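Local coordinates for YkuI protein (Bacillus subtilis, PDB 2BAS) that binds the second messenger cyclic di-GMP and is probably a phosphodiesterase that cleaves it, at residues 44-49 and 255-260; 55-60 and 195-200; 367-370 and 374-377; 376-381 and 412-417. One frame throughout, in Å; residues are numbered along the deposited sequence.

Contact 1 (44-49 and 255-260)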
# COMPACT_ATOMS: atom_id res chain seq x y z
N ALA A 44 -16.72 17.04 17.22
CA ALA A 44 -17.01 15.63 17.47
C ALA A 44 -16.43 14.72 16.41
O ALA A 44 -16.32 15.08 15.23
CB ALA A 44 -18.51 15.40 17.60
N ILE A 45 -16.06 13.52 16.85
CA ILE A 45 -15.57 12.50 15.95
C ILE A 45 -16.50 11.31 16.06
O ILE A 45 -16.86 10.89 17.18
CB ILE A 45 -14.10 12.14 16.23
CG1 ILE A 45 -13.23 13.35 15.90
CG2 ILE A 45 -13.67 10.95 15.38
CD1 ILE A 45 -11.98 13.43 16.69
N PHE A 46 -16.90 10.77 14.91
CA PHE A 46 -17.98 9.79 14.83
C PHE A 46 -17.57 8.36 14.58
O PHE A 46 -16.68 8.08 13.80
CB PHE A 46 -19.03 10.24 13.82
CG PHE A 46 -19.76 11.49 14.24
CD1 PHE A 46 -19.27 12.75 13.88
CD2 PHE A 46 -20.90 11.41 15.03
CE1 PHE A 46 -19.93 13.91 14.28
CE2 PHE A 46 -21.57 12.56 15.43
CZ PHE A 46 -21.08 13.81 15.05
N SER A 47 -18.26 7.46 15.28
CA SER A 47 -18.06 6.02 15.21
C SER A 47 -18.70 5.46 13.95
O SER A 47 -19.71 5.99 13.49
CB SER A 47 -18.75 5.37 16.42
OG SER A 47 -18.21 4.10 16.74
N ALA A 48 -18.12 4.39 13.41
CA ALA A 48 -18.71 3.73 12.25
C ALA A 48 -19.66 2.61 12.66
O ALA A 48 -20.70 2.43 12.04
CB ALA A 48 -17.64 3.21 11.32
N GLU A 49 -19.29 1.88 13.72
CA GLU A 49 -20.07 0.73 14.20
C GLU A 49 -21.44 1.16 14.74
O GLU A 49 -22.47 0.78 14.19
CB GLU A 49 -19.31 -0.07 15.26
CG GLU A 49 -17.84 -0.25 15.01
CD GLU A 49 -17.00 0.57 15.97
OE1 GLU A 49 -17.18 0.38 17.19
OE2 GLU A 49 -16.18 1.39 15.50
N TYR A 255 -17.19 19.37 8.69
CA TYR A 255 -18.35 20.26 8.59
C TYR A 255 -19.62 19.49 8.22
O TYR A 255 -20.68 19.75 8.78
CB TYR A 255 -18.13 21.38 7.57
CG TYR A 255 -17.04 22.36 7.96
CD1 TYR A 255 -17.18 23.18 9.08
CD2 TYR A 255 -15.88 22.48 7.19
CE1 TYR A 255 -16.18 24.09 9.45
CE2 TYR A 255 -14.86 23.38 7.55
CZ TYR A 255 -15.02 24.18 8.68
OH TYR A 255 -14.03 25.07 9.03
N TYR A 256 -19.50 18.56 7.27
CA TYR A 256 -20.65 17.79 6.80
C TYR A 256 -21.34 17.07 7.95
O TYR A 256 -22.57 17.03 8.00
CB TYR A 256 -20.27 16.79 5.69
CG TYR A 256 -21.47 16.10 5.09
CD1 TYR A 256 -22.32 16.77 4.21
CD2 TYR A 256 -21.78 14.78 5.41
CE1 TYR A 256 -23.43 16.15 3.67
CE2 TYR A 256 -22.89 14.14 4.87
CZ TYR A 256 -23.71 14.84 4.00
OH TYR A 256 -24.82 14.22 3.45
N LEU A 257 -20.55 16.53 8.87
CA LEU A 257 -21.09 15.85 10.04
C LEU A 257 -21.53 16.85 11.10
O LEU A 257 -22.73 17.01 11.34
CB LEU A 257 -20.10 14.84 10.60
CG LEU A 257 -19.68 13.72 9.65
CD1 LEU A 257 -18.61 12.89 10.27
CD2 LEU A 257 -20.86 12.85 9.26
N VAL A 258 -20.57 17.53 11.73
CA VAL A 258 -20.84 18.52 12.77
C VAL A 258 -19.70 19.55 12.84
O VAL A 258 -18.55 19.18 13.02
CB VAL A 258 -21.05 17.87 14.17
CG1 VAL A 258 -21.06 18.92 15.26
CG2 VAL A 258 -22.36 17.11 14.23
N SER A 259 -20.05 20.82 12.70
CA SER A 259 -19.10 21.93 12.83
C SER A 259 -18.53 22.06 14.27
O SER A 259 -19.08 21.48 15.21
CB SER A 259 -19.79 23.27 12.48
OG SER A 259 -20.81 23.56 13.42
N PRO A 260 -17.41 22.79 14.45
CA PRO A 260 -16.91 22.95 15.82
C PRO A 260 -17.77 23.88 16.69
O PRO A 260 -18.19 24.94 16.24
CB PRO A 260 -15.52 23.58 15.61
CG PRO A 260 -15.19 23.37 14.16
CD PRO A 260 -16.52 23.43 13.47
O HOH W 1 -17.23 16.30 13.24
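The carbonyl oxygen of Val258 is gripped by two groups: a water that donates to Val258 O at 3.2 Å, and the side-chain amide of Gln43 through NE2. The same water also donates to the neighbouring strand, lying 2.5 Å from Ala44 O, and so ties strand 38-47 to the loop after strand 249-252 by way of two carbonyls that could not bond to each other. Beside this bridge the link is wholly apolar and rests on one ring. Phe46, with CG anti to its carbonyl carbon (chi1 -66°), turns one side of its ring toward the loop. CD1 meets Leu257 obliquely, 3.7 Å from Leu257 CD1, while CE1 lies 3.8 Å from Leu257 CB. At the far end Val258 CG2 comes in at the ring edge, near its plane, and stands 3.6 Å from Phe46 CZ. Valine suits this site because its branch at CB brings a methyl to the ring without a longer arm. Val53 and Leu270 also touch the phenylalanine, and Phe252 packs on Leu257. An alanine in place of Phe46 would probably leave a gap beside Leu257 and Val258 CG2 and take away the apolar half of the contact. The chemistry thus divides in two: water and an amide serve the backbone oxygens, and a hydrocarbon contact fastens the loop to strand 38-47 of the EAL barrel.

Contact 2 (55-60 and 195-200)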
# COMPACT_ATOMS: atom_id res chain seq x y z
N GLY A 55 -15.34 10.82 20.67
CA GLY A 55 -14.46 11.83 21.25
C GLY A 55 -14.61 13.18 20.57
O GLY A 55 -15.52 13.39 19.77
N TYR A 56 -13.71 14.09 20.92
CA TYR A 56 -13.71 15.44 20.36
C TYR A 56 -12.27 15.90 20.16
O TYR A 56 -11.44 15.74 21.05
CB TYR A 56 -14.37 16.42 21.33
CG TYR A 56 -15.83 16.20 21.63
CD1 TYR A 56 -16.24 15.34 22.66
CD2 TYR A 56 -16.82 16.86 20.90
CE1 TYR A 56 -17.59 15.14 22.95
CE2 TYR A 56 -18.18 16.68 21.18
CZ TYR A 56 -18.55 15.82 22.21
OH TYR A 56 -19.89 15.64 22.49
N GLU A 57 -11.97 16.47 19.00
CA GLU A 57 -10.69 17.12 18.82
C GLU A 57 -10.77 18.42 19.60
O GLU A 57 -11.82 19.08 19.60
CB GLU A 57 -10.38 17.39 17.34
CG GLU A 57 -8.93 17.77 17.09
CD GLU A 57 -8.64 18.18 15.64
OE1 GLU A 57 -9.58 18.56 14.91
OE2 GLU A 57 -7.46 18.12 15.24
N VAL A 58 -9.68 18.76 20.29
CA VAL A 58 -9.60 19.99 21.08
C VAL A 58 -9.01 21.10 20.21
O VAL A 58 -7.87 21.01 19.76
CB VAL A 58 -8.76 19.78 22.37
CG1 VAL A 58 -8.45 21.11 23.06
CG2 VAL A 58 -9.49 18.86 23.33
N LEU A 59 -9.79 22.16 19.98
CA LEU A 59 -9.40 23.25 19.09
C LEU A 59 -9.16 24.57 19.84
O LEU A 59 -9.85 24.86 20.81
CB LEU A 59 -10.46 23.43 17.98
CG LEU A 59 -10.81 22.19 17.14
CD1 LEU A 59 -11.98 22.43 16.20
CD2 LEU A 59 -9.62 21.68 16.33
N GLY A 60 -8.18 25.35 19.39
CA GLY A 60 -7.82 26.61 20.05
C GLY A 60 -8.54 27.85 19.53
O GLY A 60 -8.56 28.09 18.33
N LEU A 195 -3.60 5.18 15.10
CA LEU A 195 -4.51 5.88 14.21
C LEU A 195 -3.80 6.61 13.07
O LEU A 195 -2.73 7.19 13.25
CB LEU A 195 -5.33 6.90 15.00
CG LEU A 195 -6.71 6.51 15.51
CD1 LEU A 195 -6.82 6.73 17.01
CD2 LEU A 195 -7.78 7.30 14.78
N LEU A 196 -4.42 6.59 11.90
CA LEU A 196 -3.95 7.34 10.75
C LEU A 196 -5.04 8.34 10.39
O LEU A 196 -6.18 7.95 10.15
CB LEU A 196 -3.69 6.40 9.57
CG LEU A 196 -2.63 5.32 9.69
CD1 LEU A 196 -2.58 4.50 8.41
CD2 LEU A 196 -1.26 5.92 10.01
N LYS A 197 -4.70 9.62 10.37
CA LYS A 197 -5.67 10.65 9.98
C LYS A 197 -5.48 11.02 8.52
O LYS A 197 -4.40 11.47 8.11
CB LYS A 197 -5.56 11.91 10.83
CG LYS A 197 -6.07 11.78 12.25
CD LYS A 197 -6.35 13.16 12.90
CE LYS A 197 -7.77 13.67 12.61
NZ LYS A 197 -8.22 14.77 13.55
N ILE A 198 -6.54 10.83 7.74
CA ILE A 198 -6.53 11.11 6.31
C ILE A 198 -7.43 12.31 6.01
O ILE A 198 -8.60 12.33 6.39
CB ILE A 198 -6.94 9.85 5.50
CG1 ILE A 198 -6.00 8.68 5.83
CG2 ILE A 198 -6.93 10.11 4.01
CD1 ILE A 198 -6.49 7.31 5.37
N ASP A 199 -6.86 13.32 5.38
CA ASP A 199 -7.55 14.54 4.97
C ASP A 199 -8.16 14.29 3.59
O ASP A 199 -7.55 13.65 2.74
CB ASP A 199 -6.54 15.69 4.91
CG ASP A 199 -7.07 16.92 4.16
OD1 ASP A 199 -8.28 17.23 4.26
OD2 ASP A 199 -6.26 17.58 3.48
N LEU A 200 -9.37 14.79 3.36
CA LEU A 200 -10.04 14.54 2.08
C LEU A 200 -10.32 15.79 1.25
O LEU A 200 -11.11 15.76 0.31
CB LEU A 200 -11.32 13.72 2.29
CG LEU A 200 -11.18 12.31 2.88
CD1 LEU A 200 -12.56 11.71 3.09
CD2 LEU A 200 -10.32 11.41 1.99
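Glu57 opens Glu-Val-Leu, this protein's form of the Glu-Ala-Leu signature that gives the EAL domain its name, and it faces Lys197 inside the beta barrel. The fold is a TIM-barrel variant of eight main strands in which 38-47 runs antiparallel to its neighbours. Strands 53-64 and 195-199 lie four strands apart whichever way round the barrel is counted, and the Glu57 and Lys197 CA atoms are 12.1 Å apart. Only long side chains can span such a distance. Glu57 runs extended, its CG anti to the backbone N (chi1 -167°), and carries the carboxylate inward. Lys197 reaches back from the opposite wall with a bend at chi3 (87°) that sets the direction of its amine. The ends meet in a long salt bridge, Glu57 OE2 to Lys197 NZ 3.8 Å, with the carboxylate carbon Glu57 CD at 4.0 Å from Lys197 NZ. Both side chains have stronger polar partners in Gln253, whose NE2 donates to Glu57 OE1 while its OE1 accepts from Lys197 NZ. The amine also forms a salt bridge with Glu146 OE2, and Glu146 OE1 lies close to Glu57 OE2. In related EAL phosphodiesterases the signature glutamate is a metal ligand, so this cluster is consistent with the active site. The chemistry implies a shared polar network rather than an isolated ion pair: one amide holds both partners, and the lysine amine would probably ease the closeness of the two carboxylates.

Contact 3 (367-370 and 374-377)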
# COMPACT_ATOMS: atom_id res chain seq x y z
N ASN A 367 8.55 -16.99 -16.95
CA ASN A 367 7.88 -17.40 -15.71
C ASN A 367 7.16 -16.27 -15.01
O ASN A 367 7.74 -15.23 -14.79
CB ASN A 367 8.88 -18.05 -14.76
CG ASN A 367 8.19 -18.67 -13.56
OD1 ASN A 367 7.81 -17.98 -12.60
ND2 ASN A 367 8.01 -19.97 -13.62
N TRP A 368 5.92 -16.48 -14.61
CA TRP A 368 5.13 -15.38 -14.04
C TRP A 368 4.82 -15.49 -12.56
O TRP A 368 4.01 -14.72 -12.03
CB TRP A 368 3.82 -15.18 -14.81
CG TRP A 368 4.09 -14.89 -16.23
CD1 TRP A 368 3.84 -15.69 -17.30
CD2 TRP A 368 4.74 -13.71 -16.75
NE1 TRP A 368 4.26 -15.08 -18.45
CE2 TRP A 368 4.81 -13.86 -18.14
CE3 TRP A 368 5.23 -12.53 -16.17
CZ2 TRP A 368 5.36 -12.87 -18.97
CZ3 TRP A 368 5.78 -11.56 -16.99
CH2 TRP A 368 5.86 -11.74 -18.38
N SER A 369 5.49 -16.41 -11.89
CA SER A 369 5.12 -16.73 -10.52
C SER A 369 5.38 -15.64 -9.49
O SER A 369 4.84 -15.69 -8.38
CB SER A 369 5.73 -18.06 -10.09
OG SER A 369 4.94 -19.08 -10.64
N TRP A 370 6.21 -14.66 -9.87
CA TRP A 370 6.59 -13.54 -9.02
C TRP A 370 5.48 -12.48 -8.97
O TRP A 370 5.45 -11.68 -8.03
CB TRP A 370 7.91 -12.94 -9.50
CG TRP A 370 7.85 -12.67 -10.97
CD1 TRP A 370 8.12 -13.56 -11.97
CD2 TRP A 370 7.44 -11.45 -11.61
NE1 TRP A 370 7.91 -12.97 -13.19
CE2 TRP A 370 7.50 -11.67 -13.00
CE3 TRP A 370 7.03 -10.19 -11.14
CZ2 TRP A 370 7.17 -10.67 -13.93
CZ3 TRP A 370 6.69 -9.20 -12.06
CH2 TRP A 370 6.77 -9.45 -13.44
N PHE A 374 -0.50 -14.59 -8.37
CA PHE A 374 -0.42 -15.59 -9.41
C PHE A 374 -0.59 -17.05 -8.91
O PHE A 374 -1.40 -17.80 -9.45
CB PHE A 374 0.85 -15.43 -10.26
CG PHE A 374 0.89 -16.34 -11.45
CD1 PHE A 374 0.48 -15.90 -12.70
CD2 PHE A 374 1.33 -17.66 -11.32
CE1 PHE A 374 0.50 -16.75 -13.80
CE2 PHE A 374 1.36 -18.51 -12.42
CZ PHE A 374 0.94 -18.05 -13.66
N LEU A 375 0.16 -17.43 -7.89
CA LEU A 375 0.10 -18.78 -7.34
C LEU A 375 -1.19 -18.98 -6.53
O LEU A 375 -1.72 -20.09 -6.44
CB LEU A 375 1.35 -19.09 -6.48
CG LEU A 375 2.71 -19.20 -7.21
CD1 LEU A 375 3.87 -19.42 -6.25
CD2 LEU A 375 2.71 -20.32 -8.27
N GLU A 376 -1.66 -17.88 -5.94
CA GLU A 376 -2.88 -17.83 -5.15
C GLU A 376 -4.05 -18.15 -6.10
O GLU A 376 -4.91 -18.97 -5.79
CB GLU A 376 -3.04 -16.42 -4.53
CG GLU A 376 -3.85 -16.32 -3.23
CD GLU A 376 -4.34 -14.86 -2.90
OE1 GLU A 376 -3.78 -14.22 -1.95
OE2 GLU A 376 -5.28 -14.35 -3.58
N ASN A 377 -4.05 -17.51 -7.27
CA ASN A 377 -5.07 -17.73 -8.29
C ASN A 377 -5.14 -19.17 -8.81
O ASN A 377 -6.23 -19.73 -8.93
CB ASN A 377 -4.90 -16.74 -9.45
CG ASN A 377 -5.38 -15.35 -9.10
OD1 ASN A 377 -6.22 -15.20 -8.21
ND2 ASN A 377 -4.86 -14.34 -9.77
O HOH W 2 2.56 -15.34 -7.08
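The backbone of 367-370 comes down on the start of helix 374-384, where the CA atoms of Ser369 and Phe374 are 5.8 Å apart. The ring of Phe374, its CG anti to the backbone N (chi1 -173°), is thereby carried back under the loop. Trp368 O sits over one face of that ring, 3.6 Å from Phe374 CG. Over the face too is the methylene of Trp368, whose CB lies 4.2 Å from the Phe374 centroid in a CH-pi contact, 26° off the ring normal. A broad flat residue suits the place, since it can receive a peptide and a methylene together. Next to it Ser369 OG approaches the leucine at the second helix position, 3.5 Å from Leu375 CD2; the hydroxyl's own polar partner is Glu342 O. Being small, serine brings the loop close here. The loop is set by Asn367, whose OD1 accepts from Ser369 N at 2.9 Å, the donor standing above the carbonyl plane rather than in it. Its backbone oxygen takes a bond from the indole, Trp370 NE1 to Asn367 O 2.8 Å, bent to 135° at the hydrogen. A water completes the join, donating to Ser369 O at 2.6 Å and accepting from Leu375 N, an amide of the first helical turn. Trp368 and Trp370 pack against Glu49 and Ala48 of the second subunit. The whole is an Asx turn in the loop that precedes the helix, with a water bridging that loop to the first helical turn.

Contact 4 (376-381 and 412-417)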
# COMPACT_ATOMS: atom_id res chain seq x y z
N GLU A 376 -1.66 -17.88 -5.94
CA GLU A 376 -2.88 -17.83 -5.15
C GLU A 376 -4.05 -18.15 -6.10
O GLU A 376 -4.91 -18.97 -5.79
CB GLU A 376 -3.04 -16.42 -4.53
CG GLU A 376 -3.85 -16.32 -3.23
CD GLU A 376 -4.34 -14.86 -2.90
OE1 GLU A 376 -3.78 -14.22 -1.95
OE2 GLU A 376 -5.28 -14.35 -3.58
N ASN A 377 -4.05 -17.51 -7.27
CA ASN A 377 -5.07 -17.73 -8.29
C ASN A 377 -5.14 -19.17 -8.81
O ASN A 377 -6.23 -19.73 -8.93
CB ASN A 377 -4.90 -16.74 -9.45
CG ASN A 377 -5.38 -15.35 -9.10
OD1 ASN A 377 -6.22 -15.20 -8.21
ND2 ASN A 377 -4.86 -14.34 -9.77
N ILE A 378 -3.98 -19.75 -9.11
CA ILE A 378 -3.89 -21.15 -9.48
C ILE A 378 -4.55 -22.02 -8.42
O ILE A 378 -5.45 -22.81 -8.73
CB ILE A 378 -2.43 -21.58 -9.73
CG1 ILE A 378 -1.95 -20.93 -11.03
CG2 ILE A 378 -2.33 -23.09 -9.81
CD1 ILE A 378 -0.48 -20.93 -11.19
N MSE A 379 -4.12 -21.86 -7.17
CA MSE A 379 -4.78 -22.47 -6.01
C MSE A 379 -6.30 -22.36 -6.06
O MSE A 379 -6.99 -23.37 -5.89
CB MSE A 379 -4.33 -21.78 -4.73
CG MSE A 379 -3.41 -22.59 -3.87
SE MSE A 379 -4.38 -23.85 -2.76
CE MSE A 379 -5.55 -22.57 -1.80
N ARG A 380 -6.81 -21.15 -6.27
CA ARG A 380 -8.25 -20.90 -6.29
C ARG A 380 -8.94 -21.62 -7.46
O ARG A 380 -9.96 -22.29 -7.26
CB ARG A 380 -8.58 -19.39 -6.25
CG ARG A 380 -10.08 -19.10 -6.28
CD ARG A 380 -10.50 -17.83 -5.54
NE ARG A 380 -10.43 -16.62 -6.36
CZ ARG A 380 -9.39 -15.79 -6.39
NH1 ARG A 380 -8.31 -16.03 -5.64
NH2 ARG A 380 -9.43 -14.71 -7.16
N MSE A 381 -8.38 -21.51 -8.66
CA MSE A 381 -8.92 -22.19 -9.83
C MSE A 381 -8.99 -23.70 -9.67
O MSE A 381 -10.00 -24.31 -10.01
CB MSE A 381 -8.13 -21.83 -11.08
CG MSE A 381 -8.39 -20.41 -11.52
SE MSE A 381 -7.64 -20.02 -13.25
CE MSE A 381 -5.75 -19.62 -12.75
N GLN A 412 -4.10 -29.71 -15.77
CA GLN A 412 -3.48 -28.65 -14.98
C GLN A 412 -2.81 -27.58 -15.85
O GLN A 412 -1.62 -27.29 -15.70
CB GLN A 412 -2.45 -29.24 -13.98
CG GLN A 412 -3.03 -30.17 -12.93
CD GLN A 412 -2.94 -31.64 -13.31
OE1 GLN A 412 -2.47 -32.00 -14.39
NE2 GLN A 412 -3.39 -32.51 -12.40
N MSE A 413 -3.56 -27.03 -16.80
CA MSE A 413 -3.08 -25.93 -17.64
C MSE A 413 -3.93 -24.71 -17.34
O MSE A 413 -5.04 -24.83 -16.83
CB MSE A 413 -3.14 -26.29 -19.13
CG MSE A 413 -2.09 -27.29 -19.56
SE MSE A 413 -2.40 -27.96 -21.38
CE MSE A 413 -1.06 -29.46 -21.45
N TYR A 414 -3.42 -23.53 -17.63
CA TYR A 414 -4.15 -22.33 -17.29
C TYR A 414 -4.11 -21.32 -18.42
O TYR A 414 -3.08 -21.12 -19.07
CB TYR A 414 -3.65 -21.75 -15.95
CG TYR A 414 -3.81 -22.75 -14.84
CD1 TYR A 414 -2.79 -23.63 -14.52
CD2 TYR A 414 -5.02 -22.86 -14.16
CE1 TYR A 414 -2.95 -24.60 -13.52
CE2 TYR A 414 -5.20 -23.82 -13.16
CZ TYR A 414 -4.16 -24.69 -12.85
OH TYR A 414 -4.33 -25.64 -11.85
N LEU A 415 -5.26 -20.71 -18.65
CA LEU A 415 -5.48 -19.82 -19.75
C LEU A 415 -5.66 -18.41 -19.20
O LEU A 415 -6.36 -18.19 -18.20
CB LEU A 415 -6.72 -20.28 -20.51
CG LEU A 415 -7.31 -19.49 -21.67
CD1 LEU A 415 -6.43 -19.56 -22.92
CD2 LEU A 415 -8.71 -20.04 -21.96
N PHE A 416 -5.01 -17.45 -19.86
CA PHE A 416 -5.11 -16.07 -19.43
C PHE A 416 -5.54 -15.22 -20.61
O PHE A 416 -4.97 -15.32 -21.71
CB PHE A 416 -3.79 -15.62 -18.83
CG PHE A 416 -3.37 -16.45 -17.65
CD1 PHE A 416 -2.61 -17.60 -17.83
CD2 PHE A 416 -3.78 -16.10 -16.37
CE1 PHE A 416 -2.24 -18.39 -16.76
CE2 PHE A 416 -3.42 -16.87 -15.29
CZ PHE A 416 -2.65 -18.01 -15.48
N ILE A 417 -6.59 -14.44 -20.39
CA ILE A 417 -7.15 -13.55 -21.39
C ILE A 417 -7.19 -12.14 -20.82
O ILE A 417 -7.92 -11.88 -19.87
CB ILE A 417 -8.57 -13.96 -21.75
CG1 ILE A 417 -8.61 -15.41 -22.26
CG2 ILE A 417 -9.14 -13.02 -22.76
CD1 ILE A 417 -10.01 -16.00 -22.33
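Tyr414 of strand 413-419 points its ring at helix 374-384, and two helix residues one turn apart, Ile378 and Met381, meet it from different directions. This is helix-on-sheet packing in the C-terminal domain, whose antiparallel sheet with a helix laid across it recalls the PAS fold. The axes of helix 376-381 and strand 413-417 run 10.5 Å apart at 113°. Ile378 crosses the tyrosine at about a right angle. Its CG1 lies over one face of the ring at a greater distance, and CG2 makes the contact at the phenol end, 3.8 Å from Tyr414 OH and 3.9 Å from Tyr414 CZ. Met381, a selenomethionine in this crystal, slides past the ring in the opposite sense. A bend at chi3 (-83°) brings its tip back beside the ring, so that SE stands 5.2 Å from the Tyr414 centroid in an oblique Met-aromatic contact, 73° off the normal. A flexible unbranched chain suits a position between two rings. An alanine at Tyr414 would probably open a gap between helix and sheet, leaving Ile378 CG2 without its partner and Met381 CE with Phe416 alone across this contact. Two residues on, Phe416 does not aim its side chain at the helix, but the end of its ring comes near; that ring also packs on Tyr337, while Leu415 points away from the helix. Ile378 also touches Lys286 of the second subunit. The terminal methyl joins both rings: Met381 CE is 3.6 Å from Tyr414 CD2 and 4.4 Å from Phe416 CE2.

How the contacts relate
All four contacts are buried, but they belong to two separate bodies. Contacts 1 and 2 share the EAL barrel through neighbouring strands 38-47 and 53-64, joined by Ile45 N and Gly55 O. Contact 2 is polar, inside the barrel; contact 1 is mostly apolar, where a loop meets the barrel wall. Contacts 3 and 4 use helix 374-384 of the C-terminal domain and meet where Phe374 touches Phe416: one joins a loop to the helix start by a CH-pi contact and a water, the other packs the helix flank on the sheet with hydrocarbon and selenium. Contacts 1 and 3 have centres 43 Å apart within a chain, yet they meet across the dimer.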